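PDB 4E2A: putative acetyltransferase from Streptococcus mutans, which probably transfers an acyl group, such as acetyl, from a coenzyme A thioester to an acceptor, as GNAT-family enzymes do. Local coordinates for residues B[174-188]-B[194-206]. Numbering follows the deposited sequence.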
# COMPACT_ATOMS: atom_id res chain seq x y z
N GLN B 174 11.83 7.18 14.95
CA GLN B 174 10.76 7.73 15.73
C GLN B 174 11.26 8.77 16.68
O GLN B 174 10.74 9.85 16.77
CB GLN B 174 10.01 6.64 16.48
CG GLN B 174 9.09 5.82 15.62
CD GLN B 174 8.58 4.60 16.31
OE1 GLN B 174 8.48 4.57 17.51
NE2 GLN B 174 8.26 3.58 15.56
N LEU B 175 12.34 8.43 17.35
CA LEU B 175 12.92 9.25 18.38
C LEU B 175 13.45 10.55 17.83
O LEU B 175 13.28 11.60 18.39
CB LEU B 175 14.02 8.45 19.08
CG LEU B 175 13.55 7.33 20.00
CD1 LEU B 175 14.69 6.68 20.76
CD2 LEU B 175 12.49 7.80 20.96
N LEU B 176 14.04 10.45 16.67
CA LEU B 176 14.55 11.60 16.00
C LEU B 176 13.44 12.59 15.61
O LEU B 176 13.54 13.74 15.91
CB LEU B 176 15.35 11.16 14.79
CG LEU B 176 16.10 12.28 14.12
CD1 LEU B 176 17.57 12.10 14.21
CD2 LEU B 176 15.69 12.42 12.74
N TYR B 177 12.40 12.07 14.96
CA TYR B 177 11.23 12.81 14.59
C TYR B 177 10.59 13.50 15.79
O TYR B 177 10.18 14.60 15.70
CB TYR B 177 10.25 11.89 13.89
CG TYR B 177 10.75 11.46 12.53
CD1 TYR B 177 11.41 12.31 11.73
CD2 TYR B 177 10.58 10.17 12.08
CE1 TYR B 177 11.87 11.92 10.53
CE2 TYR B 177 11.04 9.79 10.91
CZ TYR B 177 11.69 10.65 10.14
OH TYR B 177 12.12 10.21 8.97
N ALA B 178 10.55 12.82 16.91
CA ALA B 178 9.91 13.37 18.09
C ALA B 178 10.67 14.62 18.56
O ALA B 178 10.09 15.52 19.16
CB ALA B 178 9.84 12.33 19.20
N LYS B 179 11.96 14.69 18.24
CA LYS B 179 12.76 15.82 18.72
C LYS B 179 12.45 17.10 17.95
O LYS B 179 12.64 18.21 18.46
CB LYS B 179 14.25 15.51 18.68
CG LYS B 179 14.70 14.66 19.84
CD LYS B 179 16.22 14.58 19.92
CE LYS B 179 16.82 15.96 20.13
NZ LYS B 179 18.30 15.93 20.09
N TYR B 180 11.98 16.93 16.72
CA TYR B 180 11.55 18.06 15.91
C TYR B 180 10.11 18.44 16.20
O TYR B 180 9.58 19.38 15.61
CB TYR B 180 11.74 17.77 14.42
CG TYR B 180 13.18 17.88 13.97
CD1 TYR B 180 13.75 19.12 13.70
CD2 TYR B 180 13.97 16.74 13.82
CE1 TYR B 180 15.06 19.23 13.30
CE2 TYR B 180 15.28 16.83 13.41
CZ TYR B 180 15.82 18.08 13.15
OH TYR B 180 17.12 18.17 12.75
N GLY B 181 9.46 17.71 17.10
CA GLY B 181 8.09 18.02 17.45
C GLY B 181 7.01 17.22 16.72
O GLY B 181 5.84 17.62 16.74
N PHE B 182 7.38 16.12 16.07
CA PHE B 182 6.37 15.27 15.41
C PHE B 182 5.68 14.37 16.44
O PHE B 182 6.31 13.95 17.42
CB PHE B 182 6.98 14.42 14.28
CG PHE B 182 7.30 15.18 13.02
CD1 PHE B 182 8.46 15.95 12.91
CD2 PHE B 182 6.44 15.14 11.94
CE1 PHE B 182 8.75 16.66 11.73
CE2 PHE B 182 6.72 15.83 10.75
CZ PHE B 182 7.88 16.59 10.65
N GLU B 183 4.40 14.07 16.21
CA GLU B 183 3.60 13.24 17.12
C GLU B 183 2.70 12.32 16.30
O GLU B 183 2.21 12.71 15.23
CB GLU B 183 2.70 14.10 18.00
CG GLU B 183 3.37 15.26 18.71
CD GLU B 183 2.35 16.25 19.29
OE1 GLU B 183 1.12 16.04 19.10
OE2 GLU B 183 2.77 17.24 19.94
N GLN B 184 2.46 11.12 16.79
CA GLN B 184 1.63 10.17 16.07
C GLN B 184 0.19 10.66 16.08
O GLN B 184 -0.24 11.30 17.04
CB GLN B 184 1.72 8.77 16.68
CG GLN B 184 0.68 7.80 16.14
CD GLN B 184 1.02 6.36 16.48
OE1 GLN B 184 2.06 6.09 17.09
NE2 GLN B 184 0.16 5.43 16.06
N PHE B 185 -0.54 10.38 15.01
CA PHE B 185 -1.94 10.77 14.97
C PHE B 185 -2.77 9.71 14.26
O PHE B 185 -4.00 9.76 14.27
CB PHE B 185 -2.12 12.14 14.31
CG PHE B 185 -1.82 12.16 12.84
CD1 PHE B 185 -2.86 12.14 11.91
CD2 PHE B 185 -0.51 12.23 12.39
CE1 PHE B 185 -2.59 12.17 10.55
CE2 PHE B 185 -0.22 12.27 11.03
CZ PHE B 185 -1.28 12.23 10.10
N SER B 186 -2.09 8.75 13.66
CA SER B 186 -2.79 7.70 12.95
C SER B 186 -1.87 6.56 12.55
O SER B 186 -0.67 6.59 12.80
CB SER B 186 -3.51 8.27 11.72
OG SER B 186 -4.47 7.35 11.24
N LYS B 187 -2.45 5.55 11.93
CA LYS B 187 -1.66 4.41 11.51
C LYS B 187 -2.37 3.65 10.42
O LYS B 187 -3.58 3.80 10.22
CB LYS B 187 -1.35 3.49 12.69
CG LYS B 187 -2.56 3.10 13.52
CD LYS B 187 -2.12 2.31 14.76
CE LYS B 187 -3.24 2.18 15.78
NZ LYS B 187 -2.79 1.49 17.02
N HIS B 188 -1.60 2.84 9.72
CA HIS B 188 -2.15 2.05 8.64
C HIS B 188 -1.51 0.68 8.67
O HIS B 188 -0.29 0.54 8.59
CB HIS B 188 -1.89 2.74 7.30
CG HIS B 188 -2.47 1.99 6.13
ND1 HIS B 188 -3.73 1.46 6.14
CD2 HIS B 188 -1.92 1.68 4.92
CE1 HIS B 188 -3.96 0.85 4.98
NE2 HIS B 188 -2.88 0.97 4.23
N ASN B 194 2.51 -13.60 4.71
CA ASN B 194 2.08 -14.08 6.02
C ASN B 194 2.32 -13.05 7.11
O ASN B 194 1.95 -13.26 8.26
CB ASN B 194 2.82 -15.37 6.39
CG ASN B 194 2.17 -16.61 5.79
OD1 ASN B 194 1.26 -17.19 6.39
ND2 ASN B 194 2.63 -17.01 4.61
N LYS B 195 2.94 -11.93 6.72
CA LYS B 195 3.38 -10.90 7.66
C LYS B 195 2.52 -9.63 7.62
O LYS B 195 2.35 -9.01 6.56
CB LYS B 195 4.85 -10.53 7.37
CG LYS B 195 5.44 -9.47 8.30
CD LYS B 195 6.81 -9.00 7.81
CE LYS B 195 7.89 -10.07 7.99
NZ LYS B 195 8.23 -10.29 9.42
N VAL B 196 1.97 -9.27 8.77
CA VAL B 196 1.22 -8.03 8.93
C VAL B 196 2.16 -6.94 9.45
O VAL B 196 3.01 -7.20 10.30
CB VAL B 196 0.02 -8.22 9.90
CG1 VAL B 196 -0.73 -6.90 10.12
CG2 VAL B 196 -0.93 -9.28 9.36
N ASP B 197 2.02 -5.72 8.94
CA ASP B 197 2.81 -4.61 9.44
C ASP B 197 2.03 -3.31 9.58
O ASP B 197 0.91 -3.18 9.08
CB ASP B 197 4.06 -4.38 8.58
CG ASP B 197 5.25 -5.15 9.10
OD1 ASP B 197 5.82 -4.72 10.14
OD2 ASP B 197 5.63 -6.17 8.48
N THR B 198 2.64 -2.35 10.27
CA THR B 198 1.98 -1.08 10.51
C THR B 198 2.91 0.09 10.27
O THR B 198 4.09 0.05 10.60
CB THR B 198 1.45 -0.99 11.95
OG1 THR B 198 0.57 -2.09 12.22
CG2 THR B 198 0.73 0.34 12.16
N ASP B 199 2.36 1.14 9.67
CA ASP B 199 3.05 2.42 9.60
C ASP B 199 2.33 3.42 10.48
O ASP B 199 1.09 3.50 10.48
CB ASP B 199 3.08 2.96 8.16
CG ASP B 199 4.19 2.33 7.34
OD1 ASP B 199 5.28 2.08 7.89
OD2 ASP B 199 3.96 2.10 6.13
N TRP B 200 3.11 4.18 11.24
CA TRP B 200 2.57 5.30 12.00
C TRP B 200 2.69 6.57 11.18
O TRP B 200 3.70 6.78 10.50
CB TRP B 200 3.34 5.51 13.30
CG TRP B 200 3.27 4.41 14.30
CD1 TRP B 200 2.52 3.27 14.23
CD2 TRP B 200 3.98 4.34 15.54
NE1 TRP B 200 2.73 2.49 15.35
CE2 TRP B 200 3.62 3.13 16.16
CE3 TRP B 200 4.89 5.19 16.18
CZ2 TRP B 200 4.13 2.75 17.41
CZ3 TRP B 200 5.40 4.81 17.41
CH2 TRP B 200 5.02 3.61 18.01
N LEU B 201 1.68 7.42 11.26
CA LEU B 201 1.73 8.74 10.65
C LEU B 201 1.99 9.76 11.75
O LEU B 201 1.36 9.72 12.79
CB LEU B 201 0.43 9.06 9.91
CG LEU B 201 0.08 8.13 8.74
CD1 LEU B 201 1.29 7.89 7.84
CD2 LEU B 201 -0.47 6.81 9.22
N LEU B 202 2.95 10.66 11.52
CA LEU B 202 3.32 11.64 12.53
C LEU B 202 3.14 13.02 11.93
O LEU B 202 3.51 13.24 10.77
CB LEU B 202 4.78 11.46 12.97
CG LEU B 202 5.35 10.05 13.13
CD1 LEU B 202 6.84 10.13 13.51
CD2 LEU B 202 4.56 9.27 14.18
N LYS B 203 2.59 13.94 12.72
CA LYS B 203 2.44 15.31 12.29
C LYS B 203 3.08 16.30 13.25
O LYS B 203 3.22 16.05 14.44
CB LYS B 203 0.96 15.66 12.11
CG LYS B 203 0.09 15.50 13.35
CD LYS B 203 -1.37 15.84 12.99
CE LYS B 203 -2.09 16.48 14.15
NZ LYS B 203 -2.65 15.41 15.02
N LYS B 204 3.44 17.45 12.68
CA LYS B 204 3.99 18.57 13.41
C LYS B 204 3.19 19.83 13.08
O LYS B 204 3.04 20.21 11.92
CB LYS B 204 5.46 18.80 13.04
CG LYS B 204 6.07 20.04 13.70
CD LYS B 204 7.45 20.38 13.10
CE LYS B 204 8.29 21.25 14.05
NZ LYS B 204 8.41 22.63 13.56
N SER B 205 2.72 20.48 14.13
CA SER B 205 2.02 21.75 13.99
C SER B 205 2.89 22.82 13.33
O SER B 205 4.00 23.09 13.77
CB SER B 205 1.58 22.28 15.36
OG SER B 205 0.85 23.49 15.17
N LEU B 206 2.36 23.44 12.28
CA LEU B 206 3.04 24.59 11.68
C LEU B 206 2.49 25.90 12.26
O LEU B 206 3.02 26.98 12.00
CB LEU B 206 2.88 24.57 10.15
CG LEU B 206 3.45 23.33 9.45
CD1 LEU B 206 3.15 23.36 7.95
CD2 LEU B 206 4.95 23.27 9.68
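Strands 183-188 and 195-205 pair as an antiparallel hairpin at one edge of the mixed GNAT sheet, with strand 183-188 outermost in this chain and helix 174-179 packed against one face. At the end away from the turn, Glu183 and Lys203 exchange two backbone hydrogen bonds, and His188 and Asp199 form a second such pair. Between them a beta bulge at Phe185 shifts the register: Phe185 N bonds Leu201 O at 3.0 Å, but Leu201 N turns to Ser186 O. Phe185 thus lands beside Lys203, on the face away from the helix. Its CG sits between backbone N and carbonyl carbon (chi1 69°), and Lys203 CD makes a CH-pi contact over one ring face, while Lys203 has its cation-pi contact with Trp161. On the helix side, the Trp200 indole is sandwiched between two amides. Gln184 OE1 lies 3.0 Å from Trp200 CD2 over one face; the Gln174 amide lies over the rim of the opposite face, near CZ3, its plane 33° from the ring. Glu168 accepts a hydrogen bond from Trp200 NE1. Leu202 CD1 reaches Tyr177 CB at 3.9 Å, and Lys204 CB sits over the centre of the Phe182 ring. Aliphatic lysine carbons and tilted, offset amides therefore pack against the aromatic faces, and the bonded indole N-H, together with both amides, should limit rotation of Trp200.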